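PDB 2X8R: glycosyl hydrolase from Aspergillus fumigatus, which probably cleaves the beta-1,4 links between N-acetylmuramic acid and N-acetylglucosamine in bacterial peptidoglycan, acting as a family 25 lysozyme. Local coordinates for residues Q5-I9 with Y188-G192; G25-V29 with L56-G60; S131-M135 with K206-G210; N149-D155 with P173-K177; L159-S165 with W179-S185. All coordinates share one frame; numbering follows the deposited sequence. Where two conformers were deposited one is given.

Interactions 2 and 5 pair strands of the curled sheet of a family 25 hydrolase, related to the TIM barrel. Interaction 1 sets a loop on strand 3-9 of that sheet. Interaction 3 joins the 131-135 segment to helix 201-209, and interaction 4 joins two loops. Along the chain, interaction 1 closes a long loop that contains interactions 2, 4 and 5. Interactions 1 and 2 have centres 9 Å apart. Interaction 5 touches interaction 1 through Gln183 and Asp8. Interaction 3 touches 2 through helix 201-209, and 5 through that helix and Met135. Interactions 1 and 4 have centres 26 Å apart. Interactions 1 and 3 bring the first strand and the last helix against distant parts of the chain.

Interaction 1 of 5, residues Q5-I9 with Y188-G192; sequences QGFDI and YKHGG
Phe7 and Tyr188 carry this contact. CB of Phe7 packs on CD2 of Tyr188 at 3.4 Å, and Tyr188 CE2 lies over one face of the Phe7 ring. The two rings meet obliquely, with centroids 5.2 Å apart and planes at 47°. The carbonyl oxygen of Gly6 sits over a face of the tyrosine ring. Gly191 O comes to the edge of the Phe7 ring, near its plane, 3.4 Å from CD1 of Phe7. This oxygen is buried and has no hydrogen-bond partner in the model. CG2 of Ile9 touches it as well, at 3.8 Å. Next to it, Gly192 CA makes a CA-H...O contact with Asp8 O at 3.3 Å. No hydrogen bond crosses between the two segments.

The loop contains a type I beta turn from Tyr188 to Gly191, closed by Gly191 N to Tyr188 O at 2.9 Å. Tyr188 N also bonds to Gly192 O. CG of Tyr188 stands opposite its backbone N (chi1 -174°), which sends the ring toward Phe7. Asp8 OD2 accepts from Gln183 NE2. The loop joins strands 181-185 and 193-198. Strand 3-9 lies between strands 26-35 and 193-198, and Phe7 also packs on Phe18 and Ala21 of helix 18-23 and on Val29 of strand 26-35.

Interaction 2 of 5, residues G25-V29 with L56-G60; sequences GAQFV and LLRGG
Three backbone hydrogen bonds join these parallel strands. Val29 N donates to Leu57 O at 2.9 Å. Leu57 N bonds to Gln27 O at 3.0 Å, and Gly59 N to Val29 O at 3.1 Å. Phe28 thus pairs with Leu57, and Val29 with Arg58. The strand axes are 21° from exactly parallel.

Phe28 and Leu57 share one face of the sheet and touch through their CB atoms at 3.9 Å. Both also pack on Leu204 of helix 201-209. The other face holds Val29 and Arg58. CG1 of Val29 rests on CB of Arg58 at 3.7 Å. The arginine then bends away at chi2 (-76°), which takes its guanidinium off the valine. Arg58 NE bonds to Thr52 OG1, and NH1 to Thr91 OG1.

Leu56 reaches back across the start of the pair. Its CD2 lies close to Ala26 O, at 3.1 Å, and its CD1 meets CG1 of Val29 at 4.1 Å. Ala26 O is buried here and has no partner in the model. Just before it, Gly25 ends helix 18-23 in a Schellman motif. The connection between the strands includes helix 44-53, which packs on Val29 and Arg58, a beta-alpha-beta crossover typical of TIM-barrel-like folds.

Interaction 3 of 5, residues S131-M135 with K206-G210; sequences SRWPM and KLASG
Leu207 O is gripped by two nitrogens of Arg132. NH2 reaches it at 2.9 Å with an angle of 150° at the hydrogen, and NH1 at 3.0 Å with 139°. The oxygen lies at the edge of the guanidinium, close to its plane, so the arginine meets it end-on. NH1 makes a further, weak bond to Ala208 O at 3.1 Å. That carbonyl has a firmer partner in Trp85 NE1. Gly210 CA lies over one face of the guanidinium, 3.6 Å from CZ of Arg132. Bends at chi2 and chi3 curl the arginine round to the carbonyls.

This is the end of helix 201-209, the last helix of the chain, and the acceptors belong to its final turn. The positive guanidinium probably suits the partial negative charge expected there. Gly210 N bonds back to Lys206 O, and Ser209 OG gives to Gly210 O.

The other segment leads from helix 112-130 into strand 135-138 of the curled sheet. At the start of that strand SD of Met135 packs on CD2 of Leu207 at 4.1 Å, the two side chains crossing at about a right angle. The same CD2 also touches CG2 of Thr180, beside strand 181-185.

Interaction 4 of 5, residues N149-D155 with P173-K177; sequences NAKGFGD and PGDWK
A type II' beta turn from Pro173 to Trp176 docks against the 149-155 loop through Gly174, Asp175 and Trp176. Each loop leads toward one of two adjacent parallel strands of the sheet, 159-162 and 181-185. At one end of the contact Gly174 N bonds to Asn149 OD1 at 2.8 Å. The bond is nearly straight (170°), but the donor stands above the amide carbonyl plane.

Asp175 forms the polar centre. Its CG lies between the backbone N and the carbonyl carbon (chi1 58°), and from there the carboxylate reaches the backbone of the other loop. OD2 accepts from Gly152 N at 2.9 Å, from above the carboxylate plane. OD1 takes a weak bond from Gly154 N. A water also gives one hydrogen to Asp175 OD1 and another to Ala150 O, and accepts from Phe153 N.

Trp176 supplies the apolar part. Gly154 CA sits over the face of its five-membered ring, 3.5 Å from the centroid, in a CH-pi contact. CB of Phe153 approaches obliquely, 3.8 Å from CZ2 of Trp176. The indole NE1 bonds to Cys157 O, which helps hold the ring in place. Trp143 meets the rings of both Trp176 and Phe153 edge-to-face. A further water gives to Gly154 O and accepts from Lys177 N, at 2.9 Å in both cases.

Interaction 5 of 5, residues L159-S165 with W179-S185; sequences LVLAAYS and WTIWQNS
Trp182 lays the edge of its indole along the 159-165 segment. NE1 gives a hydrogen bond to Ala163 O at 2.7 Å and 158°, on a lone pair of that carbonyl and near the ring plane. Leu161 O lies at the same ring's edge, 3.3 Å from CD1 of Trp182. The first torsion of Trp182 is extended, and a chi2 of 30° turns NE1 to the neighbouring strand. CB of Asn184 lies over the centre of one indole face.

Gln183 points to the other face of the sheet, where Tyr164, just past the end of its strand, runs beside it in the same direction. Ring and amide planes are 47° apart. Tyr164 OH gives to Gln183 OE1 at 2.6 Å, from above the amide plane. Tyr137 OH bonds to the same oxygen, and the amide nitrogen is held from strand 3-9. Val160 and Ile181 also lie side by side on the face of Gln183, CG1 of Val160 3.7 Å from CB of Ile181.

Behind the side chains runs a parallel ladder. Leu161 N bonds to Ile181 O at 2.7 Å, Gln183 N to Leu161 O, and Ala163 N to Gln183 O. At its start Leu159 O accepts from both Thr180 N and Ile181 N. A water links Leu159 N to Thr180 OG1.

The 13 residues between the segments contain no helix, unlike the helical crossovers of a classical TIM barrel. Gln183 also touches Asp193 and Asp195 of strand 193-198, and the paired strands are part of the curled sheet of this family 25 fold.

Interaction 1 of 5, residues Q5-I9 with Y188-G192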
# COMPACT_ATOMS: atom_id res chain seq x y z
N GLN A 5 15.08 -3.54 0.82
CA GLN A 5 14.69 -2.21 1.32
C GLN A 5 13.84 -1.51 0.27
O GLN A 5 14.10 -1.58 -0.94
CB GLN A 5 15.94 -1.35 1.60
CG GLN A 5 15.67 0.10 2.09
CD GLN A 5 15.11 0.16 3.51
OE1 GLN A 5 14.08 0.79 3.76
NE2 GLN A 5 15.80 -0.49 4.45
N GLY A 6 12.82 -0.82 0.75
CA GLY A 6 12.05 0.08 -0.09
C GLY A 6 11.52 1.20 0.79
O GLY A 6 12.00 1.41 1.93
N PHE A 7 10.56 1.93 0.25
CA PHE A 7 9.98 3.08 0.98
C PHE A 7 8.66 3.50 0.39
O PHE A 7 8.25 2.95 -0.62
CB PHE A 7 11.00 4.24 1.13
CG PHE A 7 11.43 4.96 -0.16
CD1 PHE A 7 11.35 6.35 -0.22
CD2 PHE A 7 12.01 4.29 -1.24
CE1 PHE A 7 11.78 7.07 -1.33
CE2 PHE A 7 12.48 4.98 -2.39
CZ PHE A 7 12.39 6.38 -2.43
N ASP A 8 7.97 4.40 1.08
CA ASP A 8 6.72 4.94 0.52
C ASP A 8 6.65 6.43 0.79
O ASP A 8 7.13 6.92 1.83
CB ASP A 8 5.49 4.19 1.05
CG ASP A 8 5.37 4.30 2.54
OD1 ASP A 8 4.77 5.30 3.02
OD2 ASP A 8 5.85 3.40 3.22
N ILE A 9 6.03 7.14 -0.15
CA ILE A 9 6.09 8.59 -0.21
C ILE A 9 4.75 9.12 -0.72
O ILE A 9 3.93 8.36 -1.21
CB ILE A 9 7.22 9.09 -1.13
CG1 ILE A 9 7.11 8.46 -2.54
CG2 ILE A 9 8.60 8.80 -0.48
CD1 ILE A 9 8.11 9.06 -3.58
N TYR A 188 12.28 7.64 7.07
CA TYR A 188 13.30 7.13 6.16
C TYR A 188 14.17 8.26 5.63
O TYR A 188 13.67 9.31 5.25
CB TYR A 188 12.63 6.38 5.02
CG TYR A 188 13.60 5.68 4.09
CD1 TYR A 188 14.56 4.80 4.58
CD2 TYR A 188 13.51 5.88 2.72
CE1 TYR A 188 15.44 4.15 3.70
CE2 TYR A 188 14.38 5.23 1.83
CZ TYR A 188 15.33 4.36 2.34
OH TYR A 188 16.21 3.71 1.49
N LYS A 189 15.49 8.04 5.64
CA LYS A 189 16.45 9.04 5.20
C LYS A 189 16.09 9.69 3.86
O LYS A 189 16.22 10.91 3.70
CB LYS A 189 17.89 8.46 5.17
CG LYS A 189 18.90 9.43 4.57
CD LYS A 189 20.34 8.96 4.68
CE LYS A 189 21.35 10.09 4.47
NZ LYS A 189 21.25 10.88 3.20
N HIS A 190 15.64 8.89 2.90
CA HIS A 190 15.42 9.42 1.55
C HIS A 190 14.01 9.94 1.33
O HIS A 190 13.67 10.37 0.24
CB HIS A 190 15.84 8.40 0.52
CG HIS A 190 17.29 8.08 0.63
ND1 HIS A 190 17.76 6.92 1.18
CD2 HIS A 190 18.37 8.84 0.35
CE1 HIS A 190 19.09 6.94 1.18
NE2 HIS A 190 19.48 8.10 0.68
N GLY A 191 13.25 9.98 2.41
CA GLY A 191 11.90 10.56 2.37
C GLY A 191 10.84 9.55 2.76
O GLY A 191 10.97 8.35 2.50
N GLY A 192 9.77 10.04 3.38
CA GLY A 192 8.62 9.19 3.71
C GLY A 192 8.89 8.10 4.75
O GLY A 192 9.63 8.30 5.74

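Interaction 2 of 5, residues G25-V29 with L56-G60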
# COMPACT_ATOMS: atom_id res chain seq x y z
N GLY A 25 20.36 1.32 -1.47
CA GLY A 25 19.82 -0.03 -1.34
C GLY A 25 18.31 -0.14 -1.55
O GLY A 25 17.77 -1.24 -1.53
N ALA A 26 17.64 1.00 -1.75
CA ALA A 26 16.17 0.97 -1.95
C ALA A 26 15.91 0.39 -3.34
O ALA A 26 16.56 0.80 -4.34
CB ALA A 26 15.57 2.39 -1.83
N GLN A 27 14.97 -0.54 -3.43
CA GLN A 27 14.70 -1.18 -4.71
C GLN A 27 13.29 -0.97 -5.17
O GLN A 27 12.96 -1.26 -6.32
CB GLN A 27 15.00 -2.67 -4.63
CG GLN A 27 16.43 -2.99 -4.18
CD GLN A 27 17.46 -2.59 -5.21
OE1 GLN A 27 18.62 -2.32 -4.86
NE2 GLN A 27 17.06 -2.52 -6.46
N PHE A 28 12.45 -0.50 -4.26
CA PHE A 28 11.05 -0.27 -4.62
C PHE A 28 10.47 0.86 -3.83
O PHE A 28 10.94 1.21 -2.73
CB PHE A 28 10.18 -1.53 -4.37
CG PHE A 28 10.03 -1.91 -2.89
CD1 PHE A 28 8.90 -1.48 -2.17
CD2 PHE A 28 10.97 -2.71 -2.25
CE1 PHE A 28 8.75 -1.85 -0.81
CE2 PHE A 28 10.84 -3.07 -0.89
CZ PHE A 28 9.71 -2.63 -0.18
N VAL A 29 9.41 1.42 -4.38
CA VAL A 29 8.72 2.51 -3.68
C VAL A 29 7.22 2.50 -4.01
O VAL A 29 6.84 2.29 -5.17
CB VAL A 29 9.34 3.88 -4.09
CG1 VAL A 29 9.21 4.14 -5.60
CG2 VAL A 29 8.76 5.05 -3.28
N LEU A 56 13.78 2.06 -10.10
CA LEU A 56 13.09 1.37 -8.99
C LEU A 56 11.84 0.68 -9.48
O LEU A 56 11.21 1.15 -10.43
CB LEU A 56 12.66 2.34 -7.86
CG LEU A 56 13.80 3.08 -7.14
CD1 LEU A 56 13.29 4.27 -6.31
CD2 LEU A 56 14.41 2.14 -6.19
N LEU A 57 11.48 -0.42 -8.83
CA LEU A 57 10.13 -0.95 -8.91
C LEU A 57 9.22 0.11 -8.23
O LEU A 57 9.61 0.70 -7.22
CB LEU A 57 10.07 -2.28 -8.18
CG LEU A 57 10.77 -3.44 -8.87
CD1 LEU A 57 10.74 -4.62 -7.93
CD2 LEU A 57 10.07 -3.76 -10.16
N ARG A 58 8.02 0.35 -8.75
CA ARG A 58 7.15 1.33 -8.11
C ARG A 58 5.71 0.96 -8.33
O ARG A 58 5.39 0.27 -9.30
CB ARG A 58 7.42 2.78 -8.59
CG ARG A 58 6.96 3.07 -10.03
CD ARG A 58 7.92 2.45 -11.04
NE ARG A 58 7.56 2.89 -12.40
CZ ARG A 58 6.67 2.26 -13.18
NH1 ARG A 58 6.03 1.17 -12.74
NH2 ARG A 58 6.38 2.75 -14.39
N GLY A 59 4.86 1.41 -7.42
CA GLY A 59 3.41 1.25 -7.58
C GLY A 59 2.72 2.40 -6.85
O GLY A 59 3.38 3.21 -6.14
N GLY A 60 1.41 2.53 -7.09
CA GLY A 60 0.65 3.61 -6.43
C GLY A 60 -0.04 3.11 -5.17
O GLY A 60 -0.16 1.89 -4.97

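Interaction 3 of 5, residues S131-M135 with K206-G210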
# COMPACT_ATOMS: atom_id res chain seq x y z
N SER A 131 -6.29 -8.05 -12.80
CA SER A 131 -5.95 -9.47 -12.59
C SER A 131 -5.06 -9.71 -11.37
O SER A 131 -4.68 -10.86 -11.07
CB SER A 131 -5.38 -10.15 -13.85
OG SER A 131 -4.00 -9.87 -14.04
N ARG A 132 -4.76 -8.63 -10.65
CA ARG A 132 -3.94 -8.70 -9.42
C ARG A 132 -4.77 -8.35 -8.20
O ARG A 132 -5.62 -7.42 -8.25
CB ARG A 132 -2.74 -7.75 -9.54
CG ARG A 132 -1.67 -8.16 -10.62
CD ARG A 132 -1.18 -9.61 -10.48
NE ARG A 132 -0.57 -9.74 -9.17
CZ ARG A 132 0.64 -9.32 -8.85
NH1 ARG A 132 1.44 -8.78 -9.76
NH2 ARG A 132 1.04 -9.43 -7.59
N TRP A 133 -4.54 -9.10 -7.10
CA TRP A 133 -5.04 -8.67 -5.80
C TRP A 133 -4.17 -7.50 -5.37
O TRP A 133 -2.93 -7.59 -5.41
CB TRP A 133 -4.99 -9.82 -4.74
CG TRP A 133 -5.88 -10.94 -5.16
CD1 TRP A 133 -5.48 -12.14 -5.68
CD2 TRP A 133 -7.32 -10.93 -5.20
NE1 TRP A 133 -6.60 -12.89 -6.03
CE2 TRP A 133 -7.73 -12.17 -5.75
CE3 TRP A 133 -8.30 -9.99 -4.86
CZ2 TRP A 133 -9.07 -12.50 -5.94
CZ3 TRP A 133 -9.66 -10.33 -5.05
CH2 TRP A 133 -10.01 -11.57 -5.56
N PRO A 134 -4.80 -6.41 -4.89
CA PRO A 134 -3.97 -5.30 -4.39
C PRO A 134 -3.30 -5.64 -3.05
O PRO A 134 -3.79 -6.53 -2.33
CB PRO A 134 -4.99 -4.18 -4.15
CG PRO A 134 -6.30 -4.88 -3.92
CD PRO A 134 -6.25 -6.17 -4.71
N MET A 135 -2.23 -4.92 -2.68
CA MET A 135 -1.67 -5.08 -1.32
C MET A 135 -2.58 -4.35 -0.33
O MET A 135 -3.26 -3.38 -0.74
CB MET A 135 -0.25 -4.52 -1.25
CG MET A 135 0.54 -4.98 -2.46
SD MET A 135 2.34 -4.82 -2.23
CE MET A 135 2.44 -3.07 -2.37
N LYS A 206 8.71 -11.33 -8.39
CA LYS A 206 7.50 -12.15 -8.54
C LYS A 206 6.28 -11.43 -8.00
O LYS A 206 5.18 -11.55 -8.54
CB LYS A 206 7.64 -13.49 -7.82
CG LYS A 206 8.55 -14.52 -8.47
CD LYS A 206 8.25 -15.89 -7.80
CE LYS A 206 9.31 -16.95 -8.06
NZ LYS A 206 9.83 -16.85 -9.45
N LEU A 207 6.45 -10.67 -6.91
CA LEU A 207 5.33 -9.83 -6.44
C LEU A 207 4.96 -8.85 -7.57
O LEU A 207 3.78 -8.63 -7.81
CB LEU A 207 5.73 -9.04 -5.18
CG LEU A 207 4.72 -8.01 -4.64
CD1 LEU A 207 3.36 -8.66 -4.21
CD2 LEU A 207 5.39 -7.16 -3.56
N ALA A 208 5.96 -8.27 -8.23
CA ALA A 208 5.69 -7.33 -9.35
C ALA A 208 4.99 -8.04 -10.52
O ALA A 208 3.96 -7.56 -11.00
CB ALA A 208 6.99 -6.63 -9.83
N SER A 209 5.52 -9.19 -10.94
CA SER A 209 4.97 -9.86 -12.15
C SER A 209 3.66 -10.58 -11.92
O SER A 209 2.86 -10.73 -12.88
CB SER A 209 5.98 -10.87 -12.71
OG SER A 209 6.09 -11.94 -11.81
N GLY A 210 3.46 -11.06 -10.70
CA GLY A 210 2.36 -12.02 -10.39
C GLY A 210 2.67 -13.40 -10.95
O GLY A 210 3.73 -13.57 -11.55

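Interaction 4 of 5, residues N149-D155 with P173-K177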
# COMPACT_ATOMS: atom_id res chain seq x y z
N ASN A 149 -10.79 -8.13 13.36
CA ASN A 149 -9.66 -8.98 12.94
C ASN A 149 -10.03 -9.96 11.85
O ASN A 149 -9.73 -11.15 11.92
CB ASN A 149 -9.04 -9.70 14.14
CG ASN A 149 -7.64 -10.15 13.87
OD1 ASN A 149 -6.92 -9.51 13.10
ND2 ASN A 149 -7.22 -11.24 14.52
N ALA A 150 -10.70 -9.44 10.83
CA ALA A 150 -11.35 -10.27 9.85
C ALA A 150 -10.39 -11.16 9.05
O ALA A 150 -9.31 -10.74 8.61
CB ALA A 150 -12.19 -9.38 8.87
N LYS A 151 -10.83 -12.40 8.85
CA LYS A 151 -10.16 -13.33 7.94
C LYS A 151 -10.71 -13.12 6.54
O LYS A 151 -11.58 -12.25 6.33
CB LYS A 151 -10.40 -14.77 8.44
CG LYS A 151 -9.98 -14.90 9.92
CD LYS A 151 -10.20 -16.31 10.43
CE LYS A 151 -9.45 -16.52 11.72
NZ LYS A 151 -9.76 -17.91 12.15
N GLY A 152 -10.17 -13.87 5.57
CA GLY A 152 -10.68 -13.86 4.19
C GLY A 152 -9.84 -13.09 3.19
O GLY A 152 -10.11 -13.15 1.97
N PHE A 153 -8.78 -12.42 3.65
CA PHE A 153 -7.97 -11.61 2.70
C PHE A 153 -6.54 -12.12 2.61
O PHE A 153 -5.79 -11.72 1.71
CB PHE A 153 -7.89 -10.13 3.15
CG PHE A 153 -9.23 -9.43 3.18
CD1 PHE A 153 -9.69 -8.76 2.05
CD2 PHE A 153 -10.02 -9.45 4.33
CE1 PHE A 153 -10.96 -8.11 2.05
CE2 PHE A 153 -11.25 -8.79 4.38
CZ PHE A 153 -11.74 -8.13 3.20
N GLY A 154 -6.17 -12.98 3.56
CA GLY A 154 -4.82 -13.43 3.75
C GLY A 154 -4.22 -14.26 2.64
O GLY A 154 -3.01 -14.18 2.37
N ASP A 155 -5.04 -15.06 1.99
CA ASP A 155 -4.47 -15.90 0.95
C ASP A 155 -4.41 -15.21 -0.43
O ASP A 155 -3.81 -15.75 -1.34
CB ASP A 155 -5.12 -17.28 0.89
CG ASP A 155 -6.62 -17.23 0.75
OD1 ASP A 155 -7.17 -16.24 0.22
OD2 ASP A 155 -7.27 -18.21 1.20
N PRO A 173 -2.19 -9.81 11.67
CA PRO A 173 -3.65 -9.72 11.69
C PRO A 173 -4.34 -10.78 10.84
O PRO A 173 -3.72 -11.43 9.97
CB PRO A 173 -3.92 -8.32 11.11
CG PRO A 173 -2.73 -8.10 10.19
CD PRO A 173 -1.57 -8.69 10.94
N GLY A 174 -5.65 -10.91 11.06
CA GLY A 174 -6.48 -11.69 10.11
C GLY A 174 -6.01 -13.13 9.95
O GLY A 174 -5.55 -13.75 10.92
N ASP A 175 -6.12 -13.66 8.74
CA ASP A 175 -5.61 -15.00 8.43
C ASP A 175 -4.34 -14.92 7.61
O ASP A 175 -3.92 -15.92 6.97
CB ASP A 175 -6.66 -15.92 7.72
CG ASP A 175 -7.19 -15.33 6.43
OD1 ASP A 175 -6.69 -14.29 5.97
OD2 ASP A 175 -8.14 -15.92 5.85
N TRP A 176 -3.68 -13.76 7.62
CA TRP A 176 -2.36 -13.75 6.97
C TRP A 176 -1.33 -14.69 7.64
O TRP A 176 -1.22 -14.75 8.86
CB TRP A 176 -1.78 -12.34 6.91
CG TRP A 176 -2.35 -11.50 5.80
CD1 TRP A 176 -1.94 -11.48 4.49
CD2 TRP A 176 -3.41 -10.54 5.91
NE1 TRP A 176 -2.70 -10.57 3.78
CE2 TRP A 176 -3.59 -9.97 4.63
CE3 TRP A 176 -4.19 -10.05 6.99
CZ2 TRP A 176 -4.52 -8.96 4.38
CZ3 TRP A 176 -5.14 -9.07 6.75
CH2 TRP A 176 -5.29 -8.52 5.43
N LYS A 177 -0.56 -15.39 6.80
CA LYS A 177 0.52 -16.22 7.30
C LYS A 177 1.62 -15.33 7.88
O LYS A 177 2.15 -15.60 8.95
CB LYS A 177 1.09 -17.04 6.14
O HOH W 1 -4.60 -12.55 13.84
O HOH W 2 -7.63 -11.39 6.54
O HOH W 3 -0.90 -15.42 3.94

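Interaction 5 of 5, residues L159-S165 with W179-S185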
# COMPACT_ATOMS: atom_id res chain seq x y z
N LEU A 159 0.04 -8.53 2.52
CA LEU A 159 -0.13 -7.62 3.67
C LEU A 159 1.10 -6.71 3.80
O LEU A 159 2.23 -7.20 3.77
CB LEU A 159 -0.28 -8.42 4.98
CG LEU A 159 -0.25 -7.63 6.30
CD1 LEU A 159 -1.58 -6.83 6.42
CD2 LEU A 159 -0.11 -8.69 7.39
N VAL A 160 0.86 -5.41 3.96
CA VAL A 160 1.90 -4.44 4.19
C VAL A 160 1.60 -3.99 5.61
O VAL A 160 0.58 -3.31 5.86
CB VAL A 160 1.85 -3.21 3.21
CG1 VAL A 160 3.06 -2.24 3.50
CG2 VAL A 160 1.86 -3.71 1.75
N LEU A 161 2.47 -4.37 6.54
CA LEU A 161 2.15 -4.21 7.96
C LEU A 161 2.98 -3.16 8.64
O LEU A 161 4.20 -3.25 8.68
CB LEU A 161 2.30 -5.57 8.68
CG LEU A 161 1.93 -5.72 10.15
CD1 LEU A 161 0.49 -5.26 10.41
CD2 LEU A 161 2.12 -7.22 10.58
N ALA A 162 2.32 -2.13 9.20
CA ALA A 162 3.07 -1.05 9.84
C ALA A 162 3.22 -1.36 11.32
O ALA A 162 2.21 -1.60 11.99
CB ALA A 162 2.40 0.31 9.63
N ALA A 163 4.46 -1.37 11.80
CA ALA A 163 4.77 -1.62 13.22
C ALA A 163 6.18 -1.10 13.42
O ALA A 163 7.16 -1.72 12.95
CB ALA A 163 4.62 -3.14 13.58
N TYR A 164 6.29 0.05 14.09
CA TYR A 164 7.56 0.77 14.14
C TYR A 164 8.44 0.24 15.28
O TYR A 164 8.14 0.42 16.48
CB TYR A 164 7.37 2.30 14.17
CG TYR A 164 6.58 2.87 13.01
CD1 TYR A 164 6.39 2.13 11.82
CD2 TYR A 164 6.03 4.14 13.08
CE1 TYR A 164 5.63 2.68 10.77
CE2 TYR A 164 5.26 4.69 12.04
CZ TYR A 164 5.08 3.95 10.88
OH TYR A 164 4.33 4.44 9.85
N SER A 165 9.49 -0.45 14.88
CA SER A 165 10.33 -1.18 15.82
C SER A 165 11.60 -1.68 15.19
O SER A 165 11.70 -1.79 13.96
CB SER A 165 9.58 -2.39 16.35
OG SER A 165 10.35 -2.97 17.41
N TRP A 179 3.66 -11.07 6.92
CA TRP A 179 3.63 -9.87 6.10
C TRP A 179 4.43 -10.09 4.84
O TRP A 179 5.42 -10.85 4.84
CB TRP A 179 4.20 -8.68 6.92
CG TRP A 179 5.49 -9.02 7.68
CD1 TRP A 179 5.59 -9.58 8.95
CD2 TRP A 179 6.84 -8.81 7.23
NE1 TRP A 179 6.90 -9.71 9.29
CE2 TRP A 179 7.69 -9.24 8.26
CE3 TRP A 179 7.41 -8.23 6.08
CZ2 TRP A 179 9.10 -9.18 8.16
CZ3 TRP A 179 8.81 -8.17 5.97
CH2 TRP A 179 9.64 -8.64 7.01
N THR A 180 4.01 -9.43 3.77
CA THR A 180 4.81 -9.34 2.53
C THR A 180 5.77 -8.15 2.61
O THR A 180 6.91 -8.27 2.24
CB THR A 180 3.92 -9.25 1.30
OG1 THR A 180 3.08 -10.42 1.22
CG2 THR A 180 4.74 -9.11 0.01
N ILE A 181 5.28 -7.01 3.13
CA ILE A 181 6.10 -5.81 3.36
C ILE A 181 5.85 -5.32 4.78
O ILE A 181 4.71 -5.28 5.23
CB ILE A 181 5.68 -4.64 2.44
CG1 ILE A 181 5.69 -5.06 0.98
CG2 ILE A 181 6.60 -3.42 2.64
CD1 ILE A 181 6.98 -5.50 0.51
N TRP A 182 6.92 -4.92 5.48
CA TRP A 182 6.82 -4.41 6.85
C TRP A 182 7.22 -2.95 6.78
O TRP A 182 8.32 -2.64 6.32
CB TRP A 182 7.85 -5.19 7.69
CG TRP A 182 8.13 -4.61 9.04
CD1 TRP A 182 7.25 -3.89 9.82
CD2 TRP A 182 9.35 -4.74 9.80
NE1 TRP A 182 7.86 -3.56 11.03
CE2 TRP A 182 9.15 -4.04 11.02
CE3 TRP A 182 10.59 -5.32 9.54
CZ2 TRP A 182 10.14 -3.94 12.00
CZ3 TRP A 182 11.59 -5.22 10.52
CH2 TRP A 182 11.35 -4.53 11.74
N GLN A 183 6.31 -2.06 7.19
CA GLN A 183 6.69 -0.66 7.28
C GLN A 183 7.26 -0.43 8.66
O GLN A 183 6.54 -0.49 9.68
CB GLN A 183 5.50 0.26 6.99
CG GLN A 183 5.89 1.76 6.89
CD GLN A 183 4.68 2.61 6.84
OE1 GLN A 183 3.99 2.76 7.86
NE2 GLN A 183 4.36 3.11 5.64
N ASN A 184 8.58 -0.29 8.69
CA ASN A 184 9.30 -0.40 9.94
C ASN A 184 9.58 0.94 10.64
O ASN A 184 9.97 0.94 11.81
CB ASN A 184 10.58 -1.22 9.75
CG ASN A 184 11.59 -0.51 8.92
OD1 ASN A 184 11.38 -0.26 7.75
ND2 ASN A 184 12.72 -0.14 9.54
N SER A 185 9.41 2.05 9.92
CA SER A 185 9.64 3.39 10.48
C SER A 185 8.93 4.42 9.62
O SER A 185 8.78 4.21 8.41
CB SER A 185 11.14 3.73 10.52
OG SER A 185 11.36 5.04 11.03
O HOH W 4 1.30 -11.18 3.09